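Local structure of putative glycosyl hydrolase (Bacteroides thetaiotaomicron VPI-5482, 3K11) at residues 197-201 with 377-381; 347-352 with 426-430; 369-375 with 398-403. The protein is of unproven function but is probably a hydrolase that acts on glycosidic substrates. One frame throughout, in Å; residues are numbered along the deposited sequence.

Interaction 1: residues 197-201 with 377-381; sequences NTLWL and GTGMA
Trp200, the last residue of strand 198-200, presents one indole face to Met380, a selenomethionine from the loop 377-381. With CG placed beside its own backbone N (chi1 -74°), the indole is brought from CB to the loop. The pyrrole half comes first: CG, CD1 and NE1 all lie within 3.6 Å of Met380 CE. Met380 CE sits 3.4 Å from the centroid of the five-membered ring, almost exactly on the ring normal, a CH-pi contact. NE1 itself hydrogen-bonds to Arg193 O, which would limit rotation of the indole. Farther out, the benzo half reaches the loop backbone, CH2 coming within 3.6 Å of Gly379 CA, while Thr378 O lies near the ring plane at the edge, 4.2 Å from CZ3. Met380 is bent at its last torsion (chi3 -63°), which turns CE onto the indole face and leaves SE tip to tip with Thr198 CG2 at 3.5 Å. The same methyl, CE, also lies 3.5 Å from Leu199 O. Asp423 of a second subunit packs on Trp200 as well. With SE 5.0 Å from the centroid of the five-membered ring, over its face at a distance, the pair forms a Met-aromatic contact, here joining an edge strand of the antiparallel sheet to an interhelical loop.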
loop_
_atom_site.group_PDB
_atom_site.type_symbol
_atom_site.label_atom_id
_atom_site.label_comp_id
_atom_site.label_asym_id
_atom_site.label_seq_id
_atom_site.Cartn_x
_atom_site.Cartn_y
_atom_site.Cartn_z
ATOM N N ASN A 197 21.727 7.165 -23.073
ATOM C CA ASN A 197 22.218 6.162 -22.147
ATOM C C ASN A 197 21.170 5.734 -21.129
ATOM O O ASN A 197 21.350 5.834 -19.903
ATOM C CB ASN A 197 23.508 6.662 -21.453
ATOM C CG ASN A 197 24.708 6.605 -22.395
ATOM O OD1 ASN A 197 24.566 6.272 -23.547
ATOM N ND2 ASN A 197 25.877 6.846 -21.886
ATOM N N THR A 198 20.067 5.250 -21.685
ATOM C CA THR A 198 18.957 4.709 -20.887
ATOM C C THR A 198 18.942 3.198 -20.945
ATOM O O THR A 198 19.051 2.589 -22.008
ATOM C CB THR A 198 17.602 5.235 -21.441
ATOM O OG1 THR A 198 17.610 6.671 -21.411
ATOM C CG2 THR A 198 16.453 4.728 -20.633
ATOM N N LEU A 199 18.783 2.591 -19.770
ATOM C CA LEU A 199 18.534 1.185 -19.676
ATOM C C LEU A 199 17.023 0.971 -19.565
ATOM O O LEU A 199 16.380 1.620 -18.772
ATOM C CB LEU A 199 19.237 0.557 -18.495
ATOM C CG LEU A 199 20.766 0.583 -18.437
ATOM C CD1 LEU A 199 21.274 -0.153 -17.154
ATOM C CD2 LEU A 199 21.389 -0.005 -19.762
ATOM N N TRP A 200 16.535 0.012 -20.345
ATOM C CA TRP A 200 15.154 -0.478 -20.314
ATOM C C TRP A 200 15.152 -1.847 -19.704
ATOM O O TRP A 200 15.870 -2.740 -20.165
ATOM C CB TRP A 200 14.634 -0.599 -21.734
ATOM C CG TRP A 200 14.313 0.690 -22.394
ATOM C CD1 TRP A 200 15.155 1.744 -22.645
ATOM C CD2 TRP A 200 13.063 1.022 -22.962
ATOM N NE1 TRP A 200 14.482 2.727 -23.313
ATOM C CE2 TRP A 200 13.198 2.310 -23.544
ATOM C CE3 TRP A 200 11.830 0.357 -23.038
ATOM C CZ2 TRP A 200 12.147 2.944 -24.223
ATOM C CZ3 TRP A 200 10.774 0.995 -23.674
ATOM C CH2 TRP A 200 10.945 2.269 -24.287
ATOM N N LEU A 201 14.320 -2.046 -18.695
ATOM C CA LEU A 201 14.211 -3.362 -18.062
ATOM C C LEU A 201 13.906 -4.421 -19.125
ATOM O O LEU A 201 14.403 -5.557 -19.052
ATOM C CB LEU A 201 13.125 -3.326 -16.982
ATOM C CG LEU A 201 13.010 -4.533 -16.097
ATOM C CD1 LEU A 201 14.346 -4.837 -15.387
ATOM C CD2 LEU A 201 11.834 -4.327 -15.080
ATOM N N GLY A 377 1.564 -2.031 -26.413
ATOM C CA GLY A 377 2.986 -1.668 -26.434
ATOM C C GLY A 377 3.153 -0.402 -25.616
ATOM O O GLY A 377 2.352 0.524 -25.757
ATOM N N THR A 378 4.174 -0.376 -24.772
ATOM C CA THR A 378 4.337 0.683 -23.716
ATOM C C THR A 378 5.825 1.017 -23.545
ATOM O O THR A 378 6.665 0.119 -23.319
ATOM C CB THR A 378 3.731 0.186 -22.397
ATOM O OG1 THR A 378 2.313 0.123 -22.549
ATOM C CG2 THR A 378 4.089 1.115 -21.206
ATOM N N GLY A 379 6.145 2.300 -23.691
ATOM C CA GLY A 379 7.488 2.821 -23.523
ATOM C C GLY A 379 7.740 3.257 -22.077
ATOM O O GLY A 379 7.094 2.770 -21.141
HETATM N N MSE A 380 8.653 4.205 -21.908
HETATM C CA MSE A 380 9.142 4.611 -20.581
HETATM C C MSE A 380 8.642 5.970 -20.183
HETATM O O MSE A 380 8.712 6.919 -20.960
HETATM C CB MSE A 380 10.671 4.647 -20.602
HETATM C CG MSE A 380 11.311 4.931 -19.222
HETATM SE SE MSE A 380 13.207 4.962 -19.306
HETATM C CE MSE A 380 13.394 3.043 -19.868
ATOM N N ALA A 381 8.154 6.091 -18.965
ATOM C CA ALA A 381 7.716 7.374 -18.449
ATOM C C ALA A 381 8.371 7.620 -17.071
ATOM O O ALA A 381 8.849 6.667 -16.391
ATOM C CB ALA A 381 6.163 7.409 -18.296
#

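Interaction 2: residues 347-352 with 426-430; sequences AIAYGP and VQYYQ
Tyr428 lays its ring on Gly351, where the first turns of helix 347-362 meet the end of a beta-hairpin formed by strands 420-422 and 425-427. The main aromatic interaction is CH-pi: Gly351 CA stands 3.5 Å over the centre of the Tyr428 ring, 6° from its normal. This approach depends on glycine, since a CB there would run into Tyr428 CG. At the root of the same side chain, Tyr428 CB rests 3.4 Å from Ala347 O, which already accepts the hydrogen bond from Gly351 N. Tyr428 OH is held by Gln355, and helix 400-416 packs on the tyrosine too.

Van der Waals packing continues along the hairpin. Pro352 CD lies 3.8 Å from Tyr428 CD1, and Pro352 CG meets the backbone at Val426 O, 3.5 Å away. Toward the solvent, the Gln430 side chain crosses that of Ile348 at about a right angle, with NE2 3.5 Å from Ala347 CB; Gln417 is the main polar partner of its amide.

No direct hydrogen bond joins the segments. Gln427 OE1 accepts from Gln195 NE2 of the third subunit and also from a bridging water, which donates to Ile348 O (2.7 Å) as well and accepts from Tyr428 N at 2.9 Å.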
loop_
_atom_site.group_PDB
_atom_site.type_symbol
_atom_site.label_atom_id
_atom_site.label_comp_id
_atom_site.label_asym_id
_atom_site.label_seq_id
_atom_site.Cartn_x
_atom_site.Cartn_y
_atom_site.Cartn_z
ATOM N N ALA A 347 7.608 -25.756 -3.655
ATOM C CA ALA A 347 6.283 -26.087 -4.196
ATOM C C ALA A 347 5.151 -25.739 -3.233
ATOM O O ALA A 347 4.085 -25.316 -3.673
ATOM C CB ALA A 347 6.227 -27.565 -4.602
ATOM N N ILE A 348 5.341 -26.003 -1.928
ATOM C CA ILE A 348 4.271 -25.755 -0.966
ATOM C C ILE A 348 3.990 -24.241 -0.944
ATOM O O ILE A 348 2.817 -23.763 -0.968
ATOM C CB ILE A 348 4.634 -26.250 0.459
ATOM C CG1 ILE A 348 4.666 -27.785 0.529
ATOM C CG2 ILE A 348 3.617 -25.707 1.460
ATOM C CD1 ILE A 348 5.314 -28.387 1.812
ATOM N N ALA A 349 5.055 -23.458 -0.940
ATOM C CA ALA A 349 4.915 -22.010 -0.871
ATOM C C ALA A 349 4.356 -21.368 -2.135
ATOM O O ALA A 349 3.557 -20.443 -2.049
ATOM C CB ALA A 349 6.261 -21.334 -0.484
ATOM N N TYR A 350 4.788 -21.844 -3.303
ATOM C CA TYR A 350 4.471 -21.167 -4.540
ATOM C C TYR A 350 3.488 -21.851 -5.470
ATOM O O TYR A 350 2.972 -21.218 -6.367
ATOM C CB TYR A 350 5.772 -20.778 -5.275
ATOM C CG TYR A 350 6.579 -19.786 -4.467
ATOM C CD1 TYR A 350 6.084 -18.514 -4.190
ATOM C CD2 TYR A 350 7.822 -20.142 -3.916
ATOM C CE1 TYR A 350 6.801 -17.631 -3.435
ATOM C CE2 TYR A 350 8.548 -19.232 -3.114
ATOM C CZ TYR A 350 8.031 -17.975 -2.901
ATOM O OH TYR A 350 8.735 -17.026 -2.150
ATOM N N GLY A 351 3.253 -23.160 -5.320
ATOM C CA GLY A 351 2.320 -23.829 -6.198
ATOM C C GLY A 351 0.958 -23.160 -6.239
ATOM O O GLY A 351 0.399 -22.956 -7.303
ATOM N N PRO A 352 0.412 -22.819 -5.069
ATOM C CA PRO A 352 -0.902 -22.162 -5.054
ATOM C C PRO A 352 -0.945 -20.768 -5.668
ATOM O O PRO A 352 -1.999 -20.351 -6.180
ATOM C CB PRO A 352 -1.241 -22.139 -3.570
ATOM C CG PRO A 352 -0.504 -23.294 -3.003
ATOM C CD PRO A 352 0.833 -23.193 -3.706
ATOM N N VAL A 426 -6.181 -24.309 -1.855
ATOM C CA VAL A 426 -5.304 -25.118 -2.686
ATOM C C VAL A 426 -4.010 -25.373 -1.929
ATOM O O VAL A 426 -3.381 -24.426 -1.446
ATOM C CB VAL A 426 -4.997 -24.398 -4.002
ATOM C CG1 VAL A 426 -3.895 -25.128 -4.779
ATOM C CG2 VAL A 426 -6.278 -24.226 -4.854
ATOM N N GLN A 427 -3.639 -26.654 -1.760
ATOM C CA GLN A 427 -2.363 -27.023 -1.172
ATOM C C GLN A 427 -1.599 -27.949 -2.079
ATOM O O GLN A 427 -2.180 -28.821 -2.710
ATOM C CB GLN A 427 -2.559 -27.656 0.205
ATOM C CG GLN A 427 -3.040 -26.658 1.266
ATOM C CD GLN A 427 -1.943 -25.709 1.765
ATOM O OE1 GLN A 427 -0.758 -25.990 1.599
ATOM N NE2 GLN A 427 -2.332 -24.634 2.472
ATOM N N TYR A 428 -0.284 -27.746 -2.153
ATOM C CA TYR A 428 0.582 -28.583 -2.980
ATOM C C TYR A 428 1.205 -29.708 -2.189
ATOM O O TYR A 428 1.829 -29.461 -1.155
ATOM C CB TYR A 428 1.646 -27.733 -3.701
ATOM C CG TYR A 428 1.182 -27.320 -5.075
ATOM C CD1 TYR A 428 0.030 -26.556 -5.247
ATOM C CD2 TYR A 428 1.848 -27.732 -6.217
ATOM C CE1 TYR A 428 -0.436 -26.229 -6.516
ATOM C CE2 TYR A 428 1.400 -27.401 -7.481
ATOM C CZ TYR A 428 0.221 -26.653 -7.640
ATOM O OH TYR A 428 -0.252 -26.302 -8.913
ATOM N N TYR A 429 1.094 -30.929 -2.710
ATOM C CA TYR A 429 1.650 -32.124 -2.062
ATOM C C TYR A 429 2.583 -32.815 -3.057
ATOM O O TYR A 429 2.276 -32.921 -4.214
ATOM C CB TYR A 429 0.526 -33.079 -1.598
ATOM C CG TYR A 429 -0.340 -32.409 -0.557
ATOM C CD1 TYR A 429 0.083 -32.315 0.767
ATOM C CD2 TYR A 429 -1.534 -31.816 -0.898
ATOM C CE1 TYR A 429 -0.662 -31.650 1.712
ATOM C CE2 TYR A 429 -2.286 -31.149 0.050
ATOM C CZ TYR A 429 -1.841 -31.048 1.346
ATOM O OH TYR A 429 -2.586 -30.363 2.291
ATOM N N GLN A 430 3.715 -33.296 -2.587
ATOM C CA GLN A 430 4.688 -33.898 -3.470
ATOM C C GLN A 430 4.385 -35.385 -3.677
ATOM O O GLN A 430 4.773 -35.940 -4.686
ATOM C CB GLN A 430 6.101 -33.574 -2.981
ATOM C CG GLN A 430 6.398 -32.002 -3.122
ATOM C CD GLN A 430 5.589 -31.077 -2.129
ATOM O OE1 GLN A 430 5.671 -31.265 -0.928
ATOM N NE2 GLN A 430 4.818 -30.093 -2.655
HETATM O O HOH W 1 0.747 -25.456 -0.645
#

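Interaction 3: residues 369-375 with 398-403; sequences GQVEGTC and HGYGPV. With EDO (1,2-ethanediol), chain T.
Tyr400, on helix 400-416, meets the backbone of the loop 369-375. Among polar contacts, a single hydrogen bond crosses: Val371 N donates to Tyr400 OH over 3.0 Å, nearly straight at 168°. The same hydroxyl is bonded to Val394 O, so it links two separate backbone positions. Gly369 O lies in the ring plane at the edge of Tyr400, 3.9 Å from CE1; this carbonyl is buried by the contact and has no partner in the model.

Apolar packing lies beside that bond. Val371 places CB over one face of the Tyr400 ring, and its CG2, turned beside the backbone N while CG1 is anti to it (chi1 173°), lies 3.7 Å from Tyr400 CE1. Val371 also meets Val403 tip to tip, its CG2 4.0 Å from Val403 CG2. Phe77 and residues of helix 29-45 flank the tyrosine as well. A phenylalanine in place of Tyr400 would probably keep much of this packing but leave Val371 N and Val394 O without their shared mate.

Side chain on backbone completes the contact. Thr374 OG1 stands 3.7 Å from Gly399 CA, an approach that a CB on Gly399 would block. Beside it, the Thr374 and His398 side chains cross obliquely, Thr374 CG2 4.0 Å from His398 CB. Glu372 points the other way, and its OE1 accepts a 2.8 Å hydrogen bond from O1 of a 1,2-ethanediol probably carried over from crystallisation.

Together these contacts fasten the loop that follows helix 347-362 onto helix 400-416, a packing of interhelical loop on helix consistent with the (alpha/alpha)6 barrel of the six-hairpin glycosidases.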
loop_
_atom_site.group_PDB
_atom_site.type_symbol
_atom_site.label_atom_id
_atom_site.label_comp_id
_atom_site.label_asym_id
_atom_site.label_seq_id
_atom_site.Cartn_x
_atom_site.Cartn_y
_atom_site.Cartn_z
ATOM N N GLY A 369 -10.726 -17.377 -28.353
ATOM C CA GLY A 369 -9.335 -17.736 -28.112
ATOM C C GLY A 369 -8.417 -16.537 -27.952
ATOM O O GLY A 369 -7.174 -16.681 -27.912
ATOM N N GLN A 370 -9.015 -15.339 -27.924
ATOM C CA GLN A 370 -8.249 -14.127 -27.668
ATOM C C GLN A 370 -7.925 -14.030 -26.196
ATOM O O GLN A 370 -8.589 -14.630 -25.372
ATOM C CB GLN A 370 -9.023 -12.881 -28.080
ATOM C CG GLN A 370 -9.366 -12.842 -29.572
ATOM C CD GLN A 370 -10.162 -11.621 -29.935
ATOM O OE1 GLN A 370 -11.045 -11.205 -29.174
ATOM N NE2 GLN A 370 -9.881 -11.046 -31.109
ATOM N N VAL A 371 -6.913 -13.239 -25.888
ATOM C CA VAL A 371 -6.495 -12.993 -24.515
ATOM C C VAL A 371 -6.837 -11.542 -24.202
ATOM O O VAL A 371 -6.269 -10.602 -24.796
ATOM C CB VAL A 371 -4.991 -13.267 -24.314
ATOM C CG1 VAL A 371 -4.561 -12.822 -22.921
ATOM C CG2 VAL A 371 -4.682 -14.773 -24.575
ATOM N N GLU A 372 -7.762 -11.375 -23.267
ATOM C CA GLU A 372 -8.235 -10.048 -22.835
ATOM C C GLU A 372 -7.422 -9.472 -21.683
ATOM O O GLU A 372 -6.811 -10.201 -20.903
ATOM C CB GLU A 372 -9.708 -10.120 -22.415
ATOM C CG GLU A 372 -10.631 -10.641 -23.543
ATOM C CD GLU A 372 -12.135 -10.580 -23.233
ATOM O OE1 GLU A 372 -12.564 -10.221 -22.095
ATOM O OE2 GLU A 372 -12.914 -10.855 -24.187
ATOM N N GLY A 373 -7.485 -8.146 -21.543
ATOM C CA GLY A 373 -6.827 -7.453 -20.437
ATOM C C GLY A 373 -5.315 -7.265 -20.556
ATOM O O GLY A 373 -4.661 -6.994 -19.528
ATOM N N THR A 374 -4.775 -7.342 -21.773
ATOM C CA THR A 374 -3.350 -7.160 -22.004
ATOM C C THR A 374 -3.027 -5.707 -22.345
ATOM O O THR A 374 -3.605 -5.143 -23.265
ATOM C CB THR A 374 -2.845 -8.008 -23.149
ATOM O OG1 THR A 374 -3.035 -9.395 -22.824
ATOM C CG2 THR A 374 -1.356 -7.747 -23.434
ATOM N N CYS A 375 -2.059 -5.145 -21.623
ATOM C CA CYS A 375 -1.518 -3.800 -21.846
ATOM C C CYS A 375 -0.848 -3.730 -23.234
ATOM O O CYS A 375 -0.075 -4.607 -23.613
ATOM C CB CYS A 375 -0.467 -3.483 -20.752
ATOM S SG CYS A 375 0.348 -1.901 -20.949
ATOM N N HIS A 398 1.347 -9.306 -26.891
ATOM C CA HIS A 398 2.123 -9.681 -25.725
ATOM C C HIS A 398 1.442 -10.694 -24.867
ATOM O O HIS A 398 2.094 -11.287 -24.019
ATOM C CB HIS A 398 2.337 -8.464 -24.824
ATOM C CG HIS A 398 2.831 -7.272 -25.552
ATOM N ND1 HIS A 398 2.007 -6.479 -26.307
ATOM C CD2 HIS A 398 4.082 -6.757 -25.677
ATOM C CE1 HIS A 398 2.734 -5.531 -26.873
ATOM N NE2 HIS A 398 3.981 -5.653 -26.467
ATOM N N GLY A 399 0.121 -10.838 -25.011
ATOM C CA GLY A 399 -0.588 -11.785 -24.156
ATOM C C GLY A 399 -0.435 -13.236 -24.555
ATOM O O GLY A 399 -0.542 -14.148 -23.724
ATOM N N TYR A 400 -0.182 -13.468 -25.843
ATOM C CA TYR A 400 -0.373 -14.814 -26.405
ATOM C C TYR A 400 0.714 -15.810 -25.975
ATOM O O TYR A 400 0.382 -16.907 -25.477
ATOM C CB TYR A 400 -0.557 -14.697 -27.950
ATOM C CG TYR A 400 -1.877 -14.019 -28.197
ATOM C CD1 TYR A 400 -3.057 -14.744 -28.151
ATOM C CD2 TYR A 400 -1.968 -12.640 -28.257
ATOM C CE1 TYR A 400 -4.309 -14.108 -28.236
ATOM C CE2 TYR A 400 -3.228 -11.996 -28.364
ATOM C CZ TYR A 400 -4.378 -12.745 -28.360
ATOM O OH TYR A 400 -5.620 -12.139 -28.414
ATOM N N GLY A 401 1.979 -15.435 -26.196
ATOM C CA GLY A 401 3.140 -16.261 -25.838
ATOM C C GLY A 401 3.091 -16.653 -24.385
ATOM O O GLY A 401 3.176 -17.823 -24.025
ATOM N N PRO A 402 2.982 -15.659 -23.532
ATOM C CA PRO A 402 2.937 -15.939 -22.108
ATOM C C PRO A 402 1.823 -16.851 -21.630
ATOM O O PRO A 402 2.065 -17.706 -20.821
ATOM C CB PRO A 402 2.870 -14.564 -21.497
ATOM C CG PRO A 402 3.582 -13.671 -22.450
ATOM C CD PRO A 402 3.160 -14.229 -23.817
ATOM N N VAL A 403 0.614 -16.712 -22.167
ATOM C CA VAL A 403 -0.473 -17.589 -21.780
ATOM C C VAL A 403 -0.151 -18.998 -22.211
ATOM O O VAL A 403 -0.397 -19.955 -21.468
ATOM C CB VAL A 403 -1.815 -17.069 -22.367
ATOM C CG1 VAL A 403 -2.913 -18.135 -22.269
ATOM C CG2 VAL A 403 -2.210 -15.751 -21.628
HETATM C C1 EDO T . -12.795 -13.651 -21.153
HETATM O O1 EDO T . -12.700 -12.445 -20.342
HETATM C C2 EDO T . -14.245 -14.094 -21.356
HETATM O O2 EDO T . -14.957 -13.199 -22.254
#

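Overall arrangement
All three contacts are largely buried, but interaction 3 lies deepest, its centre about 11 Å from that of the chain, and no other subunit touches it. Interaction 2 is the most peripheral, its centre about 23 Å from that of the chain, with exposed Gln430 at its margin. Interactions 1 and 3 anchor the same long loop after helix 347-362 and pack together where Gly377 N meets His398 CE1 at 3.7 Å. Helix 400-416 serves both interactions 2 and 3. Selenium and methyl packing dominates interaction 1, a water bridge joins interaction 2, and interaction 3 has a direct hydrogen bond. Met380 O makes a weak hydrogen bond to Gln427 NE2 of a neighbouring subunit, so interaction 1 of one copy meets interaction 2 of another.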